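Local coordinates for Ice-binding protein isoform1a (PDB 7BWX), which binds ice, probably by engaging specific water molecules in its prism planes, at residues L134-Y137 and A138-I142; I179-Q182 and T183-I187. The protein carries 1 engineered substitution. All blocks are in the same frame, centred on the assembly; numbering follows the deposited sequence.

Contact 1 of 2, residues L134-Y137 and A138-I142; sequences LVTY and ASSSI
The backbone carbonyl oxygen Tyr137 O is gripped twice by Ser140. The hydroxyl Ser140 OG donates to Tyr137 O over 2.7 Å, lying in the carbonyl plane and on a lone pair. The amide Ser140 N also donates to Tyr137 O, at 3.0 Å. It comes from above that plane, 42° out of it. Ser140 OG can reach back because it sits between its own backbone N and carbonyl carbon, chi1 66°. The hydrogen bond from Ser140 N closes a type II beta turn from Tyr137 to Ser140. This turn is a corner of the right-handed beta-helix, where the chain leaves strand 134-136 and enters strand 141-145. Ser139 takes the third position of the turn with positive phi. Next to the Tyr137 carbonyl, Thr136 CB touches Ser140 OG at 3.5 Å. Thr136 OG1 is hydrogen-bonded to Gly164 N, just past the adjacent strand 161-163. With an alanine in place of Ser140, Tyr137 O would probably keep the bond from the backbone N but lose its in-plane donor, and Thr136 CB its hydroxyl neighbour. The Tyr137 ring swings away from the turn, back over its own strand. Val135 CG1 lies 3.8 Å above one ring face, offset toward the rim.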
ATOM      1  N   LEU A 134      -2.651 -10.025  -3.182  1.00 14.92           N
ATOM      2  CA  LEU A 134      -3.262  -9.640  -1.896  1.00 16.68           C
ATOM      3  C   LEU A 134      -4.695  -9.284  -2.222  1.00 16.13           C
ATOM      4  O   LEU A 134      -4.925  -8.406  -3.059  1.00 15.45           O
ATOM      5  CB  LEU A 134      -2.516  -8.459  -1.259  1.00 16.22           C
ATOM      6  CG  LEU A 134      -3.252  -7.818  -0.067  1.00 17.16           C
ATOM      7  CD1 LEU A 134      -3.323  -8.757   1.113  1.00 17.20           C
ATOM      8  CD2 LEU A 134      -2.565  -6.538   0.345  1.00 18.59           C
ATOM      9  N   VAL A 135      -5.632  -9.943  -1.573  1.00 15.67           N
ATOM     10  CA  VAL A 135      -7.065  -9.562  -1.623  1.00 14.98           C
ATOM     11  C   VAL A 135      -7.539  -9.316  -0.192  1.00 15.45           C
ATOM     12  O   VAL A 135      -7.416 -10.239   0.655  1.00 14.78           O
ATOM     13  CB  VAL A 135      -7.899 -10.649  -2.292  1.00 15.43           C
ATOM     14  CG1 VAL A 135      -9.384 -10.295  -2.217  1.00 17.67           C
ATOM     15  CG2 VAL A 135      -7.466 -10.884  -3.735  1.00 15.89           C
ATOM     16  N   THR A 136      -8.044  -8.134   0.083  1.00 15.52           N
ATOM     17  CA  THR A 136      -8.712  -7.822   1.367  1.00 15.88           C
ATOM     18  C   THR A 136     -10.204  -7.891   1.106  1.00 16.01           C
ATOM     19  O   THR A 136     -10.677  -7.495   0.006  1.00 16.29           O
ATOM     20  CB  THR A 136      -8.168  -6.529   1.961  1.00 15.88           C
ATOM     21  OG1 THR A 136      -8.695  -5.397   1.252  1.00 15.85           O
ATOM     22  CG2 THR A 136      -6.657  -6.524   1.990  1.00 16.38           C
ATOM     23  N   TYR A 137     -10.950  -8.420   2.084  1.00 16.60           N
ATOM     24  CA  TYR A 137     -12.411  -8.631   1.934  1.00 17.75           C
ATOM     25  C   TYR A 137     -13.156  -7.388   2.422  1.00 16.74           C
ATOM     26  O   TYR A 137     -12.572  -6.513   3.066  1.00 17.18           O
ATOM     27  CB  TYR A 137     -12.792  -9.980   2.564  1.00 21.26           C
ATOM     28  CG  TYR A 137     -12.244 -11.104   1.713  1.00 26.63           C
ATOM     29  CD1 TYR A 137     -12.796 -11.356   0.454  1.00 35.92           C
ATOM     30  CD2 TYR A 137     -11.052 -11.731   2.025  1.00 27.08           C
ATOM     31  CE1 TYR A 137     -12.267 -12.311  -0.403  1.00 40.21           C
ATOM     32  CE2 TYR A 137     -10.547 -12.736   1.223  1.00 31.82           C
ATOM     33  CZ  TYR A 137     -11.137 -13.012  -0.007  1.00 42.58           C
ATOM     34  OH  TYR A 137     -10.604 -13.942  -0.859  1.00 45.52           O
ATOM     35  N   ALA A 138     -14.433  -7.347   2.086  1.00 16.62           N
ATOM     36  CA  ALA A 138     -15.366  -6.264   2.432  1.00 17.91           C
ATOM     37  C   ALA A 138     -15.289  -6.056   3.944  1.00 17.05           C
ATOM     38  O   ALA A 138     -15.246  -7.058   4.727  1.00 17.48           O
ATOM     39  CB  ALA A 138     -16.764  -6.561   1.920  1.00 18.75           C
ATOM     40  N   SER A 139     -15.126  -4.809   4.342  1.00 16.77           N
ATOM     41  CA  SER A 139     -15.150  -4.372   5.761  1.00 17.81           C
ATOM     42  C   SER A 139     -14.024  -5.024   6.542  1.00 18.11           C
ATOM     43  O   SER A 139     -14.045  -4.961   7.767  1.00 17.61           O
ATOM     44  CB  SER A 139     -16.500  -4.640   6.381  1.00 18.75           C
ATOM     45  OG  SER A 139     -17.482  -3.797   5.793  1.00 17.43           O
ATOM     46  N   SER A 140     -12.979  -5.501   5.873  1.00 16.38           N
ATOM     47  CA  SER A 140     -11.775  -5.957   6.587  1.00 14.37           C
ATOM     48  C   SER A 140     -11.035  -4.735   7.138  1.00 14.62           C
ATOM     49  O   SER A 140     -11.203  -3.626   6.597  1.00 15.95           O
ATOM     50  CB  SER A 140     -10.887  -6.846   5.701  1.00 15.38           C
ATOM     51  OG  SER A 140     -10.343  -6.106   4.609  1.00 14.78           O
ATOM     52  N   SER A 141     -10.192  -4.921   8.134  1.00 14.99           N
ATOM     53  CA  SER A 141      -9.432  -3.809   8.725  1.00 15.76           C
ATOM     54  C   SER A 141      -8.097  -4.246   9.260  1.00 15.63           C
ATOM     55  O   SER A 141      -7.950  -5.347   9.811  1.00 17.45           O
ATOM     56  CB  SER A 141     -10.236  -3.153   9.812  1.00 17.01           C
ATOM     57  OG  SER A 141      -9.710  -1.875  10.085  1.00 15.13           O
ATOM     58  N   ILE A 142      -7.166  -3.345   9.157  1.00 15.15           N
ATOM     59  CA  ILE A 142      -5.839  -3.465   9.785  1.00 16.64           C
ATOM     60  C   ILE A 142      -5.759  -2.412  10.878  1.00 17.84           C
ATOM     61  O   ILE A 142      -6.022  -1.242  10.595  1.00 17.62           O
ATOM     62  CB  ILE A 142      -4.742  -3.305   8.718  1.00 17.93           C
ATOM     63  CG1 ILE A 142      -4.848  -4.430   7.691  1.00 20.28           C
ATOM     64  CG2 ILE A 142      -3.358  -3.254   9.370  1.00 19.36           C
ATOM     65  CD1 ILE A 142      -4.210  -4.138   6.356  1.00 21.85           C
TER

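Contact 2 of 2, residues I179-Q182 and T183-I187; sequences IAAQ and TGATI
Residues Gln182 to Ala185 form a type II beta turn, closed by a hydrogen bond from Ala185 N to Gln182 O of 2.9 Å. Its N-H...O angle is 165°. The donor is tilted 20° from the carbonyl plane. Gly184 takes the third position with phi 83°, a region that a residue without a side chain enters easily. Inside the corner Ala181 CB and Ala185 CB make an apolar contact at 4.4 Å, with the Ala185 methyl pointing toward segment 179-182. Ala185 CB also lies 3.3 Å from Gln182 O, so the methyl sits close beside the accepting carbonyl. That oxygen has a second donor outside the turn, Asn202 ND2, which also bonds to Ala185 O and so ties both ends of the turn to a neighbouring loop. The side chain of Gln182 leads away from the turn. It runs extended beyond CG and touches Thr162 and Thr165. Thr183 also points outward, and its OG1 bonds to Asp200 OD2. The turn carries the chain from strand 179-181 into strand 186-192. Such a tight bend between two faces of the coil, each a parallel sheet, is typical of a corner in a right-handed beta-solenoid.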
ATOM      1  N   ILE A 179      -2.950  -2.004  -8.547  1.00 12.70           N
ATOM      2  CA  ILE A 179      -3.628  -1.821  -7.234  1.00 12.18           C
ATOM      3  C   ILE A 179      -5.031  -1.370  -7.540  1.00 12.74           C
ATOM      4  O   ILE A 179      -5.176  -0.326  -8.160  1.00 13.27           O
ATOM      5  CB  ILE A 179      -2.908  -0.868  -6.281  1.00 12.32           C
ATOM      6  CG1 ILE A 179      -1.506  -1.345  -5.980  1.00 12.38           C
ATOM      7  CG2 ILE A 179      -3.699  -0.713  -4.968  1.00 13.13           C
ATOM      8  CD1 ILE A 179      -0.671  -0.376  -5.208  1.00 12.55           C
ATOM      9  N   ALA A 180      -6.030  -2.120  -7.081  1.00 14.04           N
ATOM     10  CA  ALA A 180      -7.462  -1.781  -7.239  1.00 13.23           C
ATOM     11  C   ALA A 180      -8.058  -1.589  -5.837  1.00 15.72           C
ATOM     12  O   ALA A 180      -8.041  -2.523  -5.035  1.00 16.04           O
ATOM     13  CB  ALA A 180      -8.175  -2.833  -8.011  1.00 13.39           C
ATOM     14  N   ALA A 181      -8.505  -0.372  -5.547  1.00 15.52           N
ATOM     15  CA  ALA A 181      -9.238  -0.057  -4.315  1.00 15.52           C
ATOM     16  C   ALA A 181     -10.720  -0.013  -4.685  1.00 15.12           C
ATOM     17  O   ALA A 181     -11.152   0.859  -5.461  1.00 16.04           O
ATOM     18  CB  ALA A 181      -8.673   1.202  -3.737  1.00 14.90           C
ATOM     19  N   GLN A 182     -11.473  -0.970  -4.179  1.00 15.27           N
ATOM     20  CA  GLN A 182     -12.920  -1.069  -4.456  1.00 16.88           C
ATOM     21  C   GLN A 182     -13.693  -0.054  -3.595  1.00 15.64           C
ATOM     22  O   GLN A 182     -13.105   0.586  -2.691  1.00 14.30           O
ATOM     23  CB  GLN A 182     -13.389  -2.506  -4.244  1.00 18.48           C
ATOM     24  CG  GLN A 182     -12.763  -3.458  -5.260  1.00 23.93           C
ATOM     25  CD  GLN A 182     -13.171  -4.898  -5.074  1.00 27.96           C
ATOM     26  OE1 GLN A 182     -13.618  -5.327  -4.024  1.00 36.26           O
ATOM     27  NE2 GLN A 182     -13.024  -5.659  -6.140  1.00 34.04           N
ATOM     28  N   THR A 183     -14.964   0.124  -3.951  1.00 15.06           N
ATOM     29  CA  THR A 183     -15.865   1.151  -3.396  1.00 15.19           C
ATOM     30  C   THR A 183     -15.641   1.293  -1.898  1.00 13.81           C
ATOM     31  O   THR A 183     -15.863   0.362  -1.140  1.00 14.17           O
ATOM     32  CB  THR A 183     -17.344   0.817  -3.666  1.00 17.41           C
ATOM     33  OG1 THR A 183     -17.435   0.405  -5.030  1.00 18.78           O
ATOM     34  CG2 THR A 183     -18.248   2.007  -3.438  1.00 18.62           C
ATOM     35  N   GLY A 184     -15.253   2.480  -1.503  1.00 14.35           N
ATOM     36  CA  GLY A 184     -15.273   2.900  -0.102  1.00 15.57           C
ATOM     37  C   GLY A 184     -14.059   2.433   0.640  1.00 14.09           C
ATOM     38  O   GLY A 184     -13.985   2.763   1.844  1.00 13.48           O
ATOM     39  N   ALA A 185     -13.141   1.685   0.018  1.00 14.12           N
ATOM     40  CA  ALA A 185     -11.914   1.296   0.753  1.00 12.95           C
ATOM     41  C   ALA A 185     -11.162   2.543   1.224  1.00 12.93           C
ATOM     42  O   ALA A 185     -11.078   3.558   0.482  1.00 12.57           O
ATOM     43  CB  ALA A 185     -11.049   0.384  -0.080  1.00 13.94           C
ATOM     44  N   THR A 186     -10.555   2.456   2.401  1.00 12.70           N
ATOM     45  CA  THR A 186      -9.796   3.560   3.011  1.00 14.44           C
ATOM     46  C   THR A 186      -8.404   3.050   3.331  1.00 13.20           C
ATOM     47  O   THR A 186      -8.229   1.834   3.654  1.00 13.71           O
ATOM     48  CB  THR A 186     -10.529   4.160   4.224  1.00 14.93           C
ATOM     49  OG1 THR A 186     -10.680   3.164   5.234  1.00 15.58           O
ATOM     50  CG2 THR A 186     -11.886   4.716   3.835  1.00 15.31           C
ATOM     51  N   ILE A 187      -7.445   3.956   3.237  1.00 12.99           N
ATOM     52  CA  ILE A 187      -6.014   3.643   3.430  1.00 13.19           C
ATOM     53  C   ILE A 187      -5.378   4.806   4.189  1.00 13.12           C
ATOM     54  O   ILE A 187      -5.485   5.963   3.763  1.00 15.56           O
ATOM     55  CB  ILE A 187      -5.314   3.369   2.065  1.00 13.13           C
ATOM     56  CG1 ILE A 187      -5.917   2.182   1.331  1.00 14.31           C
ATOM     57  CG2 ILE A 187      -3.821   3.154   2.274  1.00 14.05           C
ATOM     58  CD1 ILE A 187      -6.993   2.547   0.327  1.00 15.29           C
TER

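Contacts 1 and 2 are corresponding corners of the beta-helix. Their centres lie about 10 Å apart and their nearest atoms about 5 Å, without touching. Strands 134-136 and 179-181 belong to the same parallel sheet, with strand 161-163 between them. The loop after that middle strand joins the two corners: Thr165 touches Ala138 and Gln182, and Ser167 touches Ser140 and Ala185. Both turns are type II, but they differ inside. The second donor to the turn carbonyl comes from within the turn in contact 1 and from Asn202 outside it in contact 2. In both, the chain passes from this shared sheet to another face of the solenoid.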